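Side-chain contacts in LbaCas13a H328A (C2c2) (Lachnospiraceae bacterium NK4A179, PDB 5WLH), which binds a CRISPR guide RNA and, as a Cas13a nuclease, probably uses it to find and cleave target RNA: residues 506-511 against 1121-1126; 1243-1248 against 1267-1272; 1253-1256 against 1261-1264. All blocks are in the same frame, centred on the assembly; numbering follows the deposited sequence.

Interaction 1: residues 506-511 against 1121-1126; sequences VAFAAR and QLINWI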
loop_
_atom_site.group_PDB
_atom_site.type_symbol
_atom_site.label_atom_id
_atom_site.label_comp_id
_atom_site.label_asym_id
_atom_site.label_seq_id
_atom_site.Cartn_x
_atom_site.Cartn_y
_atom_site.Cartn_z
ATOM N N VAL A 506 3.026 15.122 7.722
ATOM C CA VAL A 506 3.807 15.911 8.682
ATOM C C VAL A 506 5.183 16.226 8.106
ATOM O O VAL A 506 5.632 17.380 8.120
ATOM C CB VAL A 506 3.916 15.186 10.035
ATOM C CG1 VAL A 506 4.888 15.936 10.997
ATOM C CG2 VAL A 506 2.560 15.069 10.672
ATOM N N ALA A 507 5.854 15.211 7.550
ATOM C CA ALA A 507 7.166 15.426 6.945
ATOM C C ALA A 507 7.095 16.431 5.797
ATOM O O ALA A 507 7.955 17.311 5.690
ATOM C CB ALA A 507 7.751 14.098 6.451
ATOM N N PHE A 508 6.083 16.313 4.918
ATOM C CA PHE A 508 5.988 17.231 3.791
ATOM C C PHE A 508 5.651 18.641 4.250
ATOM O O PHE A 508 6.123 19.619 3.661
ATOM C CB PHE A 508 4.945 16.756 2.773
ATOM C CG PHE A 508 5.492 15.758 1.780
ATOM C CD1 PHE A 508 6.358 16.167 0.772
ATOM C CD2 PHE A 508 5.156 14.415 1.864
ATOM C CE1 PHE A 508 6.876 15.250 -0.145
ATOM C CE2 PHE A 508 5.673 13.482 0.951
ATOM C CZ PHE A 508 6.527 13.898 -0.048
ATOM N N ALA A 509 4.802 18.768 5.267
ATOM C CA ALA A 509 4.476 20.096 5.763
ATOM C C ALA A 509 5.725 20.770 6.301
ATOM O O ALA A 509 5.965 21.957 6.040
ATOM C CB ALA A 509 3.405 20.006 6.854
ATOM N N ALA A 510 6.539 20.016 7.044
ATOM C CA ALA A 510 7.797 20.553 7.558
ATOM C C ALA A 510 8.722 20.950 6.419
ATOM O O ALA A 510 9.326 22.031 6.435
ATOM C CB ALA A 510 8.464 19.521 8.472
ATOM N N ARG A 511 8.852 20.080 5.415
ATOM C CA ARG A 511 9.658 20.403 4.243
ATOM C C ARG A 511 9.185 21.696 3.588
ATOM O O ARG A 511 9.989 22.597 3.303
ATOM C CB ARG A 511 9.608 19.243 3.238
ATOM C CG ARG A 511 10.334 19.553 1.935
ATOM C CD ARG A 511 11.788 19.949 2.233
ATOM N NE ARG A 511 12.572 20.105 1.011
ATOM C CZ ARG A 511 13.889 20.268 1.002
ATOM N NH1 ARG A 511 14.562 20.310 2.151
ATOM N NH2 ARG A 511 14.534 20.387 -0.149
ATOM N N GLN A 1121 6.204 7.500 -0.462
ATOM C CA GLN A 1121 6.227 6.076 -0.160
ATOM C C GLN A 1121 7.453 5.722 0.674
ATOM O O GLN A 1121 7.388 4.877 1.568
ATOM C CB GLN A 1121 6.200 5.262 -1.462
ATOM C CG GLN A 1121 6.295 3.743 -1.245
ATOM C CD GLN A 1121 5.125 3.200 -0.440
ATOM O OE1 GLN A 1121 3.968 3.285 -0.866
ATOM N NE2 GLN A 1121 5.423 2.639 0.738
ATOM N N LEU A 1122 8.587 6.357 0.382
ATOM C CA LEU A 1122 9.774 6.143 1.199
ATOM C C LEU A 1122 9.520 6.533 2.650
ATOM O O LEU A 1122 9.882 5.800 3.564
ATOM C CB LEU A 1122 10.945 6.936 0.636
ATOM C CG LEU A 1122 11.477 6.368 -0.691
ATOM C CD1 LEU A 1122 12.448 7.344 -1.321
ATOM C CD2 LEU A 1122 12.127 4.976 -0.520
ATOM N N ILE A 1123 8.875 7.671 2.874
ATOM C CA ILE A 1123 8.590 8.084 4.243
ATOM C C ILE A 1123 7.569 7.154 4.888
ATOM O O ILE A 1123 7.675 6.820 6.072
ATOM C CB ILE A 1123 8.130 9.547 4.269
ATOM C CG1 ILE A 1123 9.286 10.450 3.791
ATOM C CG2 ILE A 1123 7.823 9.964 5.731
ATOM C CD1 ILE A 1123 8.862 11.885 3.487
ATOM N N ASN A 1124 6.570 6.718 4.122
ATOM C CA ASN A 1124 5.639 5.707 4.617
ATOM C C ASN A 1124 6.400 4.484 5.130
ATOM O O ASN A 1124 6.166 4.010 6.247
ATOM C CB ASN A 1124 4.667 5.350 3.488
ATOM C CG ASN A 1124 3.596 4.356 3.902
ATOM O OD1 ASN A 1124 3.894 3.245 4.328
ATOM N ND2 ASN A 1124 2.330 4.731 3.700
ATOM N N TRP A 1125 7.344 3.976 4.332
ATOM C CA TRP A 1125 8.140 2.827 4.753
ATOM C C TRP A 1125 8.939 3.130 6.016
ATOM O O TRP A 1125 9.123 2.252 6.866
ATOM C CB TRP A 1125 9.088 2.425 3.629
ATOM C CG TRP A 1125 8.418 1.599 2.585
ATOM C CD1 TRP A 1125 7.335 0.771 2.746
ATOM C CD2 TRP A 1125 8.800 1.508 1.207
ATOM N NE1 TRP A 1125 7.031 0.151 1.534
ATOM C CE2 TRP A 1125 7.920 0.593 0.583
ATOM C CE3 TRP A 1125 9.803 2.113 0.444
ATOM C CZ2 TRP A 1125 8.012 0.271 -0.779
ATOM C CZ3 TRP A 1125 9.911 1.784 -0.888
ATOM C CH2 TRP A 1125 9.010 0.875 -1.494
ATOM N N ILE A 1126 9.450 4.358 6.144
ATOM C CA ILE A 1126 10.155 4.706 7.383
ATOM C C ILE A 1126 9.261 4.449 8.583
ATOM O O ILE A 1126 9.683 3.859 9.585
ATOM C CB ILE A 1126 10.626 6.169 7.362
ATOM C CG1 ILE A 1126 11.835 6.311 6.444
ATOM C CG2 ILE A 1126 10.940 6.636 8.817
ATOM C CD1 ILE A 1126 12.171 7.749 6.089
#
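A507 and F508 receive the side chain of I1123 where two long helices, 486-517 and 1106-1145, pack against each other. This is plain helix-helix packing, apolar and buried. No hydrogen bond crosses it. The helices come nearest at A507 and I1123, CA to CA 8.0 Å. I1123 meets the alanine with both of its branches. Its CG1 lies anti to its own carbonyl carbon (chi1 -64°), and the chain runs on extended to CD1 (chi2 168°). CD1 therefore reaches the CB of A507 at 3.9 Å. The CG2 branch of I1123 approaches the same CB at 4.2 Å, so the alanine methyl meets both arms of the fork.

F508 comes in from beside the alanine. Its ring end swings nearer to helix 1106-1145 than its CB bond would suggest. The ring meets I1123 obliquely, and its other neighbours include F1252, whose ring packs edge-to-face with it. F1252 also touches I1123, so the isoleucine lies against two phenylalanines. The nearest ring atom of F508 is CE2, 4.4 Å from CD1 of I1123.

Interaction 2: residues 1243-1248 against 1267-1272; sequences TELRNY and SEVFDR. With nucleotides of chain B.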
loop_
_atom_site.group_PDB
_atom_site.type_symbol
_atom_site.label_atom_id
_atom_site.label_comp_id
_atom_site.label_asym_id
_atom_site.label_seq_id
_atom_site.Cartn_x
_atom_site.Cartn_y
_atom_site.Cartn_z
ATOM N N THR A 1243 19.933 4.194 10.061
ATOM C CA THR A 1243 19.615 5.526 10.567
ATOM C C THR A 1243 19.964 6.599 9.553
ATOM O O THR A 1243 19.182 7.532 9.322
ATOM C CB THR A 1243 20.378 5.783 11.866
ATOM O OG1 THR A 1243 20.065 4.752 12.798
ATOM C CG2 THR A 1243 19.990 7.137 12.439
ATOM N N GLU A 1244 21.141 6.479 8.934
ATOM C CA GLU A 1244 21.545 7.455 7.934
ATOM C C GLU A 1244 20.577 7.475 6.762
ATOM O O GLU A 1244 20.207 8.550 6.275
ATOM C CB GLU A 1244 22.960 7.153 7.449
ATOM C CG GLU A 1244 23.431 8.097 6.352
ATOM C CD GLU A 1244 24.943 8.179 6.278
ATOM O OE1 GLU A 1244 25.546 8.869 7.128
ATOM O OE2 GLU A 1244 25.528 7.534 5.383
ATOM N N LEU A 1245 20.164 6.295 6.290
ATOM C CA LEU A 1245 19.226 6.241 5.170
ATOM C C LEU A 1245 17.881 6.856 5.560
ATOM O O LEU A 1245 17.310 7.661 4.820
ATOM C CB LEU A 1245 19.063 4.796 4.713
ATOM C CG LEU A 1245 17.921 4.526 3.725
ATOM C CD1 LEU A 1245 18.161 5.281 2.428
ATOM C CD2 LEU A 1245 17.823 3.001 3.474
ATOM N N ARG A 1246 17.364 6.488 6.733
ATOM C CA ARG A 1246 16.114 7.058 7.215
ATOM C C ARG A 1246 16.195 8.577 7.253
ATOM O O ARG A 1246 15.294 9.283 6.778
ATOM C CB ARG A 1246 15.820 6.488 8.609
ATOM C CG ARG A 1246 14.513 6.936 9.220
ATOM C CD ARG A 1246 14.689 8.019 10.261
ATOM N NE ARG A 1246 13.396 8.607 10.608
ATOM C CZ ARG A 1246 12.570 8.098 11.513
ATOM N NH1 ARG A 1246 12.905 6.991 12.175
ATOM N NH2 ARG A 1246 11.406 8.690 11.756
ATOM N N ASN A 1247 17.289 9.099 7.811
ATOM C CA ASN A 1247 17.431 10.545 7.912
ATOM C C ASN A 1247 17.558 11.171 6.540
ATOM O O ASN A 1247 16.993 12.240 6.285
ATOM C CB ASN A 1247 18.644 10.901 8.768
ATOM C CG ASN A 1247 18.421 10.644 10.247
ATOM O OD1 ASN A 1247 17.285 10.554 10.724
ATOM N ND2 ASN A 1247 19.514 10.547 10.987
ATOM N N TYR A 1248 18.311 10.523 5.645
ATOM C CA TYR A 1248 18.469 11.046 4.298
ATOM C C TYR A 1248 17.112 11.264 3.655
ATOM O O TYR A 1248 16.835 12.326 3.092
ATOM C CB TYR A 1248 19.316 10.081 3.473
ATOM C CG TYR A 1248 19.670 10.590 2.103
ATOM C CD1 TYR A 1248 20.824 11.326 1.894
ATOM C CD2 TYR A 1248 18.845 10.337 1.016
ATOM C CE1 TYR A 1248 21.149 11.787 0.646
ATOM C CE2 TYR A 1248 19.157 10.802 -0.232
ATOM C CZ TYR A 1248 20.315 11.531 -0.414
ATOM O OH TYR A 1248 20.634 11.999 -1.672
ATOM N N SER A 1267 16.699 1.070 -4.133
ATOM C CA SER A 1267 17.575 -0.098 -4.109
ATOM C C SER A 1267 18.071 -0.370 -2.700
ATOM O O SER A 1267 18.146 -1.529 -2.278
ATOM C CB SER A 1267 18.790 0.097 -5.032
ATOM O OG SER A 1267 18.410 0.149 -6.381
ATOM N N GLU A 1268 18.437 0.681 -1.967
ATOM C CA GLU A 1268 18.980 0.440 -0.639
ATOM C C GLU A 1268 17.883 0.040 0.339
ATOM O O GLU A 1268 18.130 -0.766 1.245
ATOM C CB GLU A 1268 19.748 1.659 -0.130
ATOM C CG GLU A 1268 20.414 1.345 1.208
ATOM C CD GLU A 1268 21.264 2.476 1.735
ATOM O OE1 GLU A 1268 21.803 2.314 2.846
ATOM O OE2 GLU A 1268 21.381 3.516 1.050
ATOM N N VAL A 1269 16.672 0.576 0.164
ATOM C CA VAL A 1269 15.538 0.096 0.949
ATOM C C VAL A 1269 15.347 -1.396 0.710
ATOM O O VAL A 1269 15.281 -2.197 1.647
ATOM C CB VAL A 1269 14.272 0.907 0.605
ATOM C CG1 VAL A 1269 13.014 0.227 1.191
ATOM C CG2 VAL A 1269 14.400 2.338 1.120
ATOM N N PHE A 1270 15.278 -1.792 -0.559
ATOM C CA PHE A 1270 15.155 -3.205 -0.900
ATOM C C PHE A 1270 16.287 -4.024 -0.286
ATOM O O PHE A 1270 16.065 -5.130 0.215
ATOM C CB PHE A 1270 15.157 -3.370 -2.424
ATOM C CG PHE A 1270 15.024 -4.788 -2.885
ATOM C CD1 PHE A 1270 13.864 -5.510 -2.614
ATOM C CD2 PHE A 1270 16.031 -5.385 -3.644
ATOM C CE1 PHE A 1270 13.719 -6.819 -3.035
ATOM C CE2 PHE A 1270 15.904 -6.690 -4.079
ATOM C CZ PHE A 1270 14.739 -7.408 -3.797
ATOM N N ASP A 1271 17.502 -3.498 -0.331
ATOM C CA ASP A 1271 18.649 -4.281 0.107
ATOM C C ASP A 1271 18.635 -4.500 1.611
ATOM O O ASP A 1271 18.907 -5.614 2.078
ATOM C CB ASP A 1271 19.946 -3.598 -0.304
ATOM C CG ASP A 1271 21.161 -4.391 0.142
ATOM O OD1 ASP A 1271 21.595 -5.295 -0.613
ATOM O OD2 ASP A 1271 21.642 -4.141 1.262
ATOM N N ARG A 1272 18.314 -3.457 2.397
ATOM C CA ARG A 1272 18.513 -3.612 3.834
ATOM C C ARG A 1272 17.581 -2.828 4.748
ATOM O O ARG A 1272 17.809 -2.855 5.962
ATOM C CB ARG A 1272 19.962 -3.242 4.213
ATOM C CG ARG A 1272 20.391 -1.825 3.849
ATOM C CD ARG A 1272 21.818 -1.608 4.375
ATOM N NE ARG A 1272 22.439 -0.369 3.928
ATOM C CZ ARG A 1272 23.708 -0.066 4.199
ATOM N NH1 ARG A 1272 24.445 -0.927 4.898
ATOM N NH2 ARG A 1272 24.232 1.078 3.786
ATOM P P A B 4 21.011 -10.947 0.382
ATOM O OP1 A B 4 19.822 -11.033 1.285
ATOM O OP2 A B 4 21.808 -12.161 0.065
ATOM O "O5'" A B 4 20.544 -10.340 -1.007
ATOM C "C5'" A B 4 19.815 -9.126 -1.058
ATOM C "C4'" A B 4 19.689 -8.660 -2.478
ATOM O "O4'" A B 4 21.006 -8.383 -3.015
ATOM C "C3'" A B 4 19.110 -9.677 -3.440
ATOM O "O3'" A B 4 17.699 -9.716 -3.391
ATOM C "C2'" A B 4 19.660 -9.212 -4.779
ATOM O "O2'" A B 4 18.957 -8.064 -5.237
ATOM C "C1'" A B 4 21.060 -8.763 -4.373
ATOM N N9 A B 4 22.053 -9.846 -4.498
ATOM C C8 A B 4 22.605 -10.640 -3.523
ATOM N N7 A B 4 23.494 -11.492 -3.989
ATOM C C5 A B 4 23.533 -11.221 -5.351
ATOM C C6 A B 4 24.260 -11.768 -6.434
ATOM N N6 A B 4 25.155 -12.750 -6.319
ATOM N N1 A B 4 24.042 -11.242 -7.658
ATOM C C2 A B 4 23.151 -10.258 -7.804
ATOM N N3 A B 4 22.407 -9.669 -6.867
ATOM C C4 A B 4 22.644 -10.209 -5.670
ATOM P P A B 3 25.246 -12.266 3.713
ATOM O OP1 A B 3 24.018 -12.970 3.254
ATOM O OP2 A B 3 26.560 -12.958 3.705
ATOM O "O5'" A B 3 25.482 -10.940 2.877
ATOM C "C5'" A B 3 24.985 -10.828 1.578
ATOM C "C4'" A B 3 24.338 -9.490 1.382
ATOM O "O4'" A B 3 25.321 -8.586 0.816
ATOM C "C3'" A B 3 23.203 -9.527 0.374
ATOM O "O3'" A B 3 21.960 -9.811 0.991
ATOM C "C2'" A B 3 23.286 -8.173 -0.296
ATOM O "O2'" A B 3 22.734 -7.177 0.550
ATOM C "C1'" A B 3 24.800 -7.966 -0.326
ATOM N N9 A B 3 25.444 -8.614 -1.482
ATOM C C8 A B 3 26.391 -9.624 -1.441
ATOM N N7 A B 3 26.816 -9.995 -2.628
ATOM C C5 A B 3 26.100 -9.178 -3.500
ATOM C C6 A B 3 26.102 -9.058 -4.901
ATOM N N6 A B 3 26.860 -9.826 -5.688
ATOM N N1 A B 3 25.289 -8.136 -5.471
ATOM C C2 A B 3 24.529 -7.380 -4.666
ATOM N N3 A B 3 24.449 -7.402 -3.336
ATOM C C4 A B 3 25.263 -8.324 -2.811
#
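L1245 and E1268 are the point of nearest backbone approach, CA to CA 8.2 Å, between helix 1239-1250 and helix 1262-1273, which widens into a pi-type turn at 1269-1272. Their side chains come from opposite directions. L1245 lays its CD2 methyl on the aliphatic part of E1268, 3.8 Å from CG. Its CD1 lies beside the carboxylate, 3.9 Å from OE2. CD2 of L1245 also meets CG2 of V1269 at 4.2 Å.

E1268 is fully extended, with CG anti to the backbone N (chi1 -175°). The carboxylate is carried past L1245 to R1272, one turn on in the same helix. R1272 meets the carboxylate with NE and NH2, both donating to the single atom OE1. The NH2 bond to OE1 is 2.9 Å. OE1 lies near the guanidinium plane, but both donors reach it from one face of the carboxylate plane. Two N-H groups on one oxygen fix the rotation of the guanidinium group. R1272 NH1 turns to E1238 and to the carbonyl of M1309.

The pair of helices probably belongs to the second HEPN domain, since R1246 begins an R-X4-H sequence like the HEPN nuclease signature.

The far side of helix 1262-1273 faces the RNA. O2' of A3 of chain B donates to OD1 of D1271 in a hydrogen bond of 2.5 Å. This is unusually short, and the exact length is doubtful. A1326 N also donates to OD1, and K1308 pairs with OD2. F1270 points its ring edge at A4 of chain B, with CE2 3.5 Å from O2'.

Interaction 3: residues 1253-1256 against 1261-1264; sequences RYYS and SFLG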
loop_
_atom_site.group_PDB
_atom_site.type_symbol
_atom_site.label_atom_id
_atom_site.label_comp_id
_atom_site.label_asym_id
_atom_site.label_seq_id
_atom_site.Cartn_x
_atom_site.Cartn_y
_atom_site.Cartn_z
ATOM N N ARG A 1253 17.177 15.121 2.000
ATOM C CA ARG A 1253 18.544 15.470 1.608
ATOM C C ARG A 1253 18.764 15.277 0.115
ATOM O O ARG A 1253 19.597 15.967 -0.481
ATOM C CB ARG A 1253 19.556 14.633 2.393
ATOM C CG ARG A 1253 19.438 14.738 3.907
ATOM C CD ARG A 1253 19.695 16.167 4.378
ATOM N NE ARG A 1253 20.931 16.709 3.820
ATOM C CZ ARG A 1253 21.178 18.008 3.674
ATOM N NH1 ARG A 1253 20.271 18.906 4.043
ATOM N NH2 ARG A 1253 22.327 18.411 3.148
ATOM N N TYR A 1254 18.032 14.342 -0.504
ATOM C CA TYR A 1254 18.154 14.151 -1.944
ATOM C C TYR A 1254 18.015 15.467 -2.689
ATOM O O TYR A 1254 18.731 15.724 -3.666
ATOM C CB TYR A 1254 17.087 13.167 -2.416
ATOM C CG TYR A 1254 16.870 13.155 -3.907
ATOM C CD1 TYR A 1254 17.703 12.425 -4.737
ATOM C CD2 TYR A 1254 15.802 13.830 -4.477
ATOM C CE1 TYR A 1254 17.498 12.388 -6.105
ATOM C CE2 TYR A 1254 15.575 13.792 -5.850
ATOM C CZ TYR A 1254 16.430 13.070 -6.653
ATOM O OH TYR A 1254 16.214 13.035 -8.012
ATOM N N TYR A 1255 17.091 16.313 -2.242
ATOM C CA TYR A 1255 16.763 17.536 -2.953
ATOM C C TYR A 1255 17.810 18.620 -2.769
ATOM O O TYR A 1255 17.771 19.616 -3.495
ATOM C CB TYR A 1255 15.397 18.053 -2.508
ATOM C CG TYR A 1255 14.280 17.116 -2.928
ATOM C CD1 TYR A 1255 13.946 16.982 -4.272
ATOM C CD2 TYR A 1255 13.585 16.344 -1.999
ATOM C CE1 TYR A 1255 12.927 16.130 -4.682
ATOM C CE2 TYR A 1255 12.553 15.462 -2.420
ATOM C CZ TYR A 1255 12.240 15.379 -3.760
ATOM O OH TYR A 1255 11.242 14.528 -4.213
ATOM N N SER A 1256 18.722 18.448 -1.816
ATOM C CA SER A 1256 19.839 19.357 -1.614
ATOM C C SER A 1256 21.119 18.866 -2.267
ATOM O O SER A 1256 21.921 19.684 -2.727
ATOM C CB SER A 1256 20.088 19.560 -0.115
ATOM O OG SER A 1256 19.016 20.282 0.467
ATOM N N SER A 1261 20.204 8.522 -6.523
ATOM C CA SER A 1261 18.984 8.588 -7.304
ATOM C C SER A 1261 17.835 7.987 -6.518
ATOM O O SER A 1261 18.029 7.299 -5.520
ATOM C CB SER A 1261 19.153 7.825 -8.607
ATOM O OG SER A 1261 19.604 6.522 -8.300
ATOM N N PHE A 1262 16.620 8.255 -6.997
ATOM C CA PHE A 1262 15.464 7.531 -6.493
ATOM C C PHE A 1262 15.664 6.026 -6.629
ATOM O O PHE A 1262 15.384 5.269 -5.704
ATOM C CB PHE A 1262 14.203 8.005 -7.218
ATOM C CG PHE A 1262 13.555 9.192 -6.550
ATOM C CD1 PHE A 1262 13.017 9.068 -5.273
ATOM C CD2 PHE A 1262 13.508 10.426 -7.175
ATOM C CE1 PHE A 1262 12.416 10.150 -4.636
ATOM C CE2 PHE A 1262 12.907 11.526 -6.543
ATOM C CZ PHE A 1262 12.358 11.385 -5.274
ATOM N N LEU A 1263 16.157 5.565 -7.783
ATOM C CA LEU A 1263 16.412 4.135 -7.923
ATOM C C LEU A 1263 17.428 3.649 -6.909
ATOM O O LEU A 1263 17.316 2.532 -6.396
ATOM C CB LEU A 1263 16.900 3.808 -9.333
ATOM C CG LEU A 1263 15.778 3.674 -10.354
ATOM C CD1 LEU A 1263 16.418 3.488 -11.711
ATOM C CD2 LEU A 1263 14.870 2.482 -10.040
ATOM N N GLY A 1264 18.440 4.466 -6.619
ATOM C CA GLY A 1264 19.442 4.052 -5.652
ATOM C C GLY A 1264 18.890 3.989 -4.240
ATOM O O GLY A 1264 19.286 3.130 -3.449
HETATM O O HOH W 1 16.888 10.548 -9.028
#
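Y1254 and Y1255 meet F1262 across two consecutive helices joined by a short turn: the short helix 1254-1257, then the capped start of helix 1262-1273. Four buried residues make the contact, and no direct hydrogen bond joins the two segments.

The aromatic contacts come first. The side chains of Y1254 and F1262 cross at about a right angle. Their rings lie obliquely, with planes at 49° and centroids 4.7 Å apart. CE2 of Y1254 and CE2 of F1262 are 3.6 Å apart. The CB bond of Y1254 points toward the second segment, and CG lies anti to the backbone N (chi1 165°), which places the ring beside F1262. Y1255 reaches the same phenylalanine with its hydroxyl. The OH lies in the plane of the F1262 ring, at its edge, 3.5 Å from CZ. The two tyrosines also touch each other: CD2 of Y1254 lies over the centre of one Y1255 ring face, 3.6 Å above it. L1118 of helix 1106-1145 packs on F1262, and A1115 and Q1119 of the same helix touch Y1255. F1258 in the turn meets Y1254 edge-to-face.

The polar link between the segments is a water bridge. The water lies 2.8 Å from OH of Y1254 and accepts from the backbone N of F1262 at 3.1 Å. The amide at the first turn of the helix thus has a partner.

A helix cap, internal to 1261-1264, starts the second helix. S1261 sits at the N-cap position, just before helix 1262-1273. Its CB bond points away from the first segment, while its CA lies beside the Y1254 ring. With chi1 at 53°, OG of S1261 accepts from the backbone N of G1264 at 2.9 Å.

From the N terminus, helix 486-517 comes first. Interaction 1 joins it to helix 1106-1145 and closes a loop of 609 residues. Interaction 2 opens later, on helix 1239-1250, and closes on helix 1262-1273 after 18 residues. Interaction 3 is nested inside that short loop and shares helix 1262-1273 with it. None of the loops cross. All three touch. L1122 CD2 packs on V1269 CG2 at 3.8 Å, linking interactions 1 and 2. R511 lies against Y1255, linking 1 and 3. Y1248 O and R1253 N probably form a hydrogen bond between 2 and 3. Helix 486-517 is thereby tied, through helix 1106-1145, to helices 1239-1250, 1254-1257 and 1262-1273.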